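Long-range contacts in putative membrane protein (Corynebacterium diphtheriae NCTC 13129, PDB 3C8I), which is of unknown function and is represented here by the C-terminal, DUF3239-family part of a putative membrane protein: residues A19-V24 with V67-P72; D28-A33 with L49-I54. All coordinates share one frame; numbering follows the deposited sequence.

Interaction 1: A19-V24 with V67-P72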
# COMPACT_ATOMS: atom_id res chain seq x y z
N ALA B 19 -5.18 6.37 20.82
CA ALA B 19 -6.11 5.97 19.77
C ALA B 19 -7.40 5.44 20.41
O ALA B 19 -7.42 5.08 21.60
CB ALA B 19 -5.46 4.93 18.81
N MET B 20 -8.47 5.41 19.63
CA MET B 20 -9.78 5.06 20.13
C MET B 20 -10.62 4.49 19.00
O MET B 20 -10.53 4.94 17.85
CB MET B 20 -10.44 6.35 20.68
CG MET B 20 -11.77 6.17 21.45
SD MET B 20 -12.28 7.74 22.26
CE MET B 20 -10.88 8.03 23.28
N ILE B 21 -11.48 3.52 19.34
CA ILE B 21 -12.39 2.94 18.35
C ILE B 21 -13.45 3.98 18.00
O ILE B 21 -14.19 4.44 18.88
CB ILE B 21 -13.06 1.63 18.81
CG1 ILE B 21 -12.01 0.58 19.23
CG2 ILE B 21 -14.03 1.12 17.71
CD1 ILE B 21 -12.64 -0.74 19.77
N ALA B 22 -13.50 4.33 16.72
CA ALA B 22 -14.39 5.38 16.21
C ALA B 22 -15.60 4.79 15.48
O ALA B 22 -16.64 5.46 15.34
CB ALA B 22 -13.60 6.33 15.27
N GLU B 23 -15.47 3.55 15.02
CA GLU B 23 -16.54 2.88 14.32
C GLU B 23 -16.31 1.37 14.33
O GLU B 23 -15.17 0.90 14.24
CB GLU B 23 -16.63 3.40 12.88
CG GLU B 23 -17.51 2.55 11.97
CD GLU B 23 -17.51 3.03 10.55
OE1 GLU B 23 -18.20 4.03 10.29
OE2 GLU B 23 -16.84 2.39 9.70
N VAL B 24 -17.41 0.62 14.44
CA VAL B 24 -17.36 -0.84 14.49
C VAL B 24 -18.29 -1.42 13.43
O VAL B 24 -19.46 -1.03 13.33
CB VAL B 24 -17.74 -1.36 15.89
CG1 VAL B 24 -17.97 -2.87 15.89
CG2 VAL B 24 -16.66 -0.96 16.91
N VAL B 67 -17.41 1.50 20.11
CA VAL B 67 -17.03 2.88 19.84
C VAL B 67 -16.67 3.55 21.17
O VAL B 67 -17.43 3.45 22.14
CB VAL B 67 -18.17 3.65 19.15
CG1 VAL B 67 -17.83 5.12 19.02
CG2 VAL B 67 -18.48 3.03 17.78
N GLY B 68 -15.48 4.15 21.23
CA GLY B 68 -14.99 4.82 22.44
C GLY B 68 -13.95 4.07 23.25
O GLY B 68 -13.30 4.66 24.11
N THR B 69 -13.77 2.77 23.00
CA THR B 69 -12.74 2.00 23.68
C THR B 69 -11.37 2.59 23.43
O THR B 69 -10.99 2.82 22.27
CB THR B 69 -12.70 0.51 23.23
OG1 THR B 69 -13.90 -0.16 23.66
CG2 THR B 69 -11.49 -0.20 23.81
N ARG B 70 -10.61 2.81 24.50
CA ARG B 70 -9.27 3.35 24.39
C ARG B 70 -8.23 2.30 23.93
O ARG B 70 -8.23 1.16 24.40
CB ARG B 70 -8.82 3.91 25.71
CG ARG B 70 -9.64 5.05 26.25
CD ARG B 70 -9.04 5.46 27.62
NE ARG B 70 -9.41 6.82 28.02
CZ ARG B 70 -8.77 7.54 28.95
NH1 ARG B 70 -7.70 7.06 29.60
NH2 ARG B 70 -9.20 8.77 29.23
N ILE B 71 -7.36 2.72 23.02
CA ILE B 71 -6.32 1.88 22.41
C ILE B 71 -5.01 2.67 22.44
O ILE B 71 -4.79 3.52 21.60
CB ILE B 71 -6.62 1.54 20.92
CG1 ILE B 71 -7.98 0.85 20.72
CG2 ILE B 71 -5.49 0.66 20.33
CD1 ILE B 71 -8.12 -0.47 21.43
N PRO B 72 -4.12 2.37 23.39
CA PRO B 72 -2.80 2.99 23.34
C PRO B 72 -2.05 2.58 22.07
O PRO B 72 -2.05 1.41 21.71
CB PRO B 72 -2.11 2.43 24.59
CG PRO B 72 -3.17 1.86 25.40
CD PRO B 72 -4.27 1.46 24.52
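Ile21 and Thr69 lie side by side and point the same way, with Ile21 CD1 3.7 Å from Thr69 CB. The Ile21 CG1 branch, beside the backbone N and opposite the carbonyl carbon (chi1 -56°), carries that methyl along the threonine. The Thr69 hydroxyl is bound to the backbone oxygen of Thr64. Their backbones join as well: Ile21 N donates to Thr69 O at 3.1 Å, and Gly68 N reaches Ile21 O at 2.7 Å. Met20 leaves from the other side of the strand: extended through its first two torsions, it brings CG within 3.4 Å of Gly68 O, then bends at SD and packs on Trp118 and Leu121 of helix 115-124. Val67 spreads both methyls over the backbone of Ile21-Glu23, CG2 coming 4.0 Å from Glu23 CA. Ile71 sits beside Ala19, CB to CB at 4.2 Å; its N binds Ala19 O at 2.8 Å, while the return bond is weak. Gly68, at a positive phi (103°), turns the chain here. This is the irregular start of an antiparallel strand pairing, beside strand 16-24, whose Ala22 and Glu23 both face Val30 in a classic beta bulge.

Interaction 2: D28-A33 with L49-I54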
# COMPACT_ATOMS: atom_id res chain seq x y z
N ASP B 28 -14.56 -5.35 10.47
CA ASP B 28 -13.46 -4.54 10.97
C ASP B 28 -13.91 -3.36 11.83
O ASP B 28 -15.10 -3.15 12.05
CB ASP B 28 -12.56 -4.07 9.81
CG ASP B 28 -13.18 -2.97 8.98
OD1 ASP B 28 -14.40 -3.01 8.75
OD2 ASP B 28 -12.43 -2.07 8.53
N MET B 29 -12.93 -2.64 12.36
CA MET B 29 -13.15 -1.43 13.12
C MET B 29 -12.29 -0.30 12.58
O MET B 29 -11.28 -0.52 11.92
CB MET B 29 -12.87 -1.67 14.61
CG MET B 29 -11.41 -1.89 15.03
SD MET B 29 -11.31 -2.76 16.67
CE MET B 29 -10.81 -4.42 16.20
N VAL B 30 -12.68 0.93 12.89
CA VAL B 30 -11.90 2.10 12.52
C VAL B 30 -11.41 2.74 13.80
O VAL B 30 -12.19 3.01 14.71
CB VAL B 30 -12.71 3.12 11.67
CG1 VAL B 30 -11.90 4.41 11.42
CG2 VAL B 30 -13.11 2.52 10.34
N VAL B 31 -10.10 2.93 13.88
CA VAL B 31 -9.50 3.57 15.01
C VAL B 31 -9.07 4.97 14.57
O VAL B 31 -8.70 5.19 13.42
CB VAL B 31 -8.34 2.71 15.58
CG1 VAL B 31 -7.74 3.34 16.81
CG2 VAL B 31 -8.84 1.30 15.93
N MET B 32 -9.19 5.92 15.49
CA MET B 32 -8.73 7.30 15.28
C MET B 32 -7.63 7.55 16.30
O MET B 32 -7.80 7.21 17.46
CB MET B 32 -9.88 8.30 15.51
CG MET B 32 -9.52 9.80 15.27
SD MET B 32 -10.90 10.98 15.61
CE MET B 32 -11.93 10.50 14.29
N ALA B 33 -6.53 8.15 15.86
CA ALA B 33 -5.44 8.53 16.76
C ALA B 33 -5.18 10.02 16.72
O ALA B 33 -5.41 10.66 15.70
CB ALA B 33 -4.12 7.77 16.40
N LEU B 49 -5.79 14.36 13.50
CA LEU B 49 -6.49 13.10 13.69
C LEU B 49 -6.14 12.19 12.52
O LEU B 49 -6.22 12.61 11.36
CB LEU B 49 -8.00 13.34 13.72
CG LEU B 49 -8.45 14.38 14.75
CD1 LEU B 49 -9.89 14.79 14.52
CD2 LEU B 49 -8.18 13.85 16.21
N ALA B 50 -5.74 10.96 12.82
CA ALA B 50 -5.39 9.98 11.79
C ALA B 50 -6.25 8.76 12.00
O ALA B 50 -6.32 8.24 13.11
CB ALA B 50 -3.87 9.62 11.89
N THR B 51 -6.88 8.25 10.96
CA THR B 51 -7.67 7.05 11.10
C THR B 51 -7.09 5.85 10.37
O THR B 51 -6.31 5.98 9.42
CB THR B 51 -9.15 7.26 10.64
OG1 THR B 51 -9.18 7.67 9.28
CG2 THR B 51 -9.91 8.25 11.57
N ARG B 52 -7.49 4.67 10.82
CA ARG B 52 -7.04 3.43 10.23
C ARG B 52 -8.06 2.33 10.43
O ARG B 52 -8.56 2.13 11.53
CB ARG B 52 -5.73 3.00 10.89
CG ARG B 52 -5.15 1.73 10.33
CD ARG B 52 -3.81 1.38 10.99
NE ARG B 52 -3.23 0.17 10.42
CZ ARG B 52 -1.94 -0.16 10.45
NH1 ARG B 52 -1.07 0.61 11.08
NH2 ARG B 52 -1.52 -1.30 9.88
N ASN B 53 -8.31 1.61 9.36
CA ASN B 53 -9.17 0.44 9.38
C ASN B 53 -8.38 -0.76 9.86
O ASN B 53 -7.32 -1.08 9.30
CB ASN B 53 -9.79 0.23 8.02
CG ASN B 53 -11.00 1.12 7.79
OD1 ASN B 53 -12.14 0.65 7.82
ND2 ASN B 53 -10.76 2.41 7.56
N ILE B 54 -8.87 -1.40 10.91
CA ILE B 54 -8.16 -2.50 11.57
C ILE B 54 -9.07 -3.71 11.74
O ILE B 54 -10.24 -3.58 12.12
CB ILE B 54 -7.60 -2.04 12.96
CG1 ILE B 54 -6.49 -0.99 12.75
CG2 ILE B 54 -7.04 -3.23 13.77
CD1 ILE B 54 -5.97 -0.37 14.10
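Met29 and Ile54 exchange two backbone hydrogen bonds, both almost straight: Met29 N to Ile54 O at 2.9 Å and Ile54 N to Met29 O at 2.8 Å. The same reciprocal pattern links Val31 with Arg52 and Ala33 with Ala50, giving six bonds in all. At the non-hydrogen-bonded pairs between them, CA-H groups point at carbonyl oxygens, Thr51 CA standing 3.1 Å from Val31 O. The result is a regular antiparallel beta hairpin, strands 29-36 and 47-54, within the larger antiparallel sheet. Apolar contacts occupy both of its faces. On the face of Val31 and Ile54, the isoleucine's CG1 arm, set opposite its carbonyl carbon (chi1 -67°), carries CD1 to 3.8 Å from Val31 CG2. On the other face Met32 reaches between Leu49 and Thr51: its SD lies 4.0 Å from Leu49 CD2, while its CB is 3.9 Å from Thr51 CG2. Val30 comes obliquely across Thr51, CG1 to CB at 4.0 Å, and Leu128 of helix 128-132 packs on both. At the end of the pairing the Asp28 carboxylate and the Asn53 amide lie nearly coplanar, the planes 23° apart. Arg52 starts on the face of Val31 but stretches fully extended away from the hairpin; NH1 binds Pro93 O of its own chain and Trp98 O of the third subunit, another copy of the protein.

In the fold
Interactions 1 and 2 belong to one antiparallel sheet, in which strands 16-24 and 29-36 are neighbours, and their centres lie about 8 Å apart. Strand 29-36 pairs with 47-54 on one flank and with 16-24 on the other. The two contacts meet directly: Ala19 packs on Val31, and the bulge at Ala22-Glu23 bonds to Val30. Interaction 2 is buried, held by regular reciprocal bonds and apolar packing on both faces. Interaction 1, only partly buried, has fewer, less even bonds, and half of its second segment is loop. Charged ends link each contact to another copy: Glu23 to Arg27 of the second subunit, Arg52 to the third.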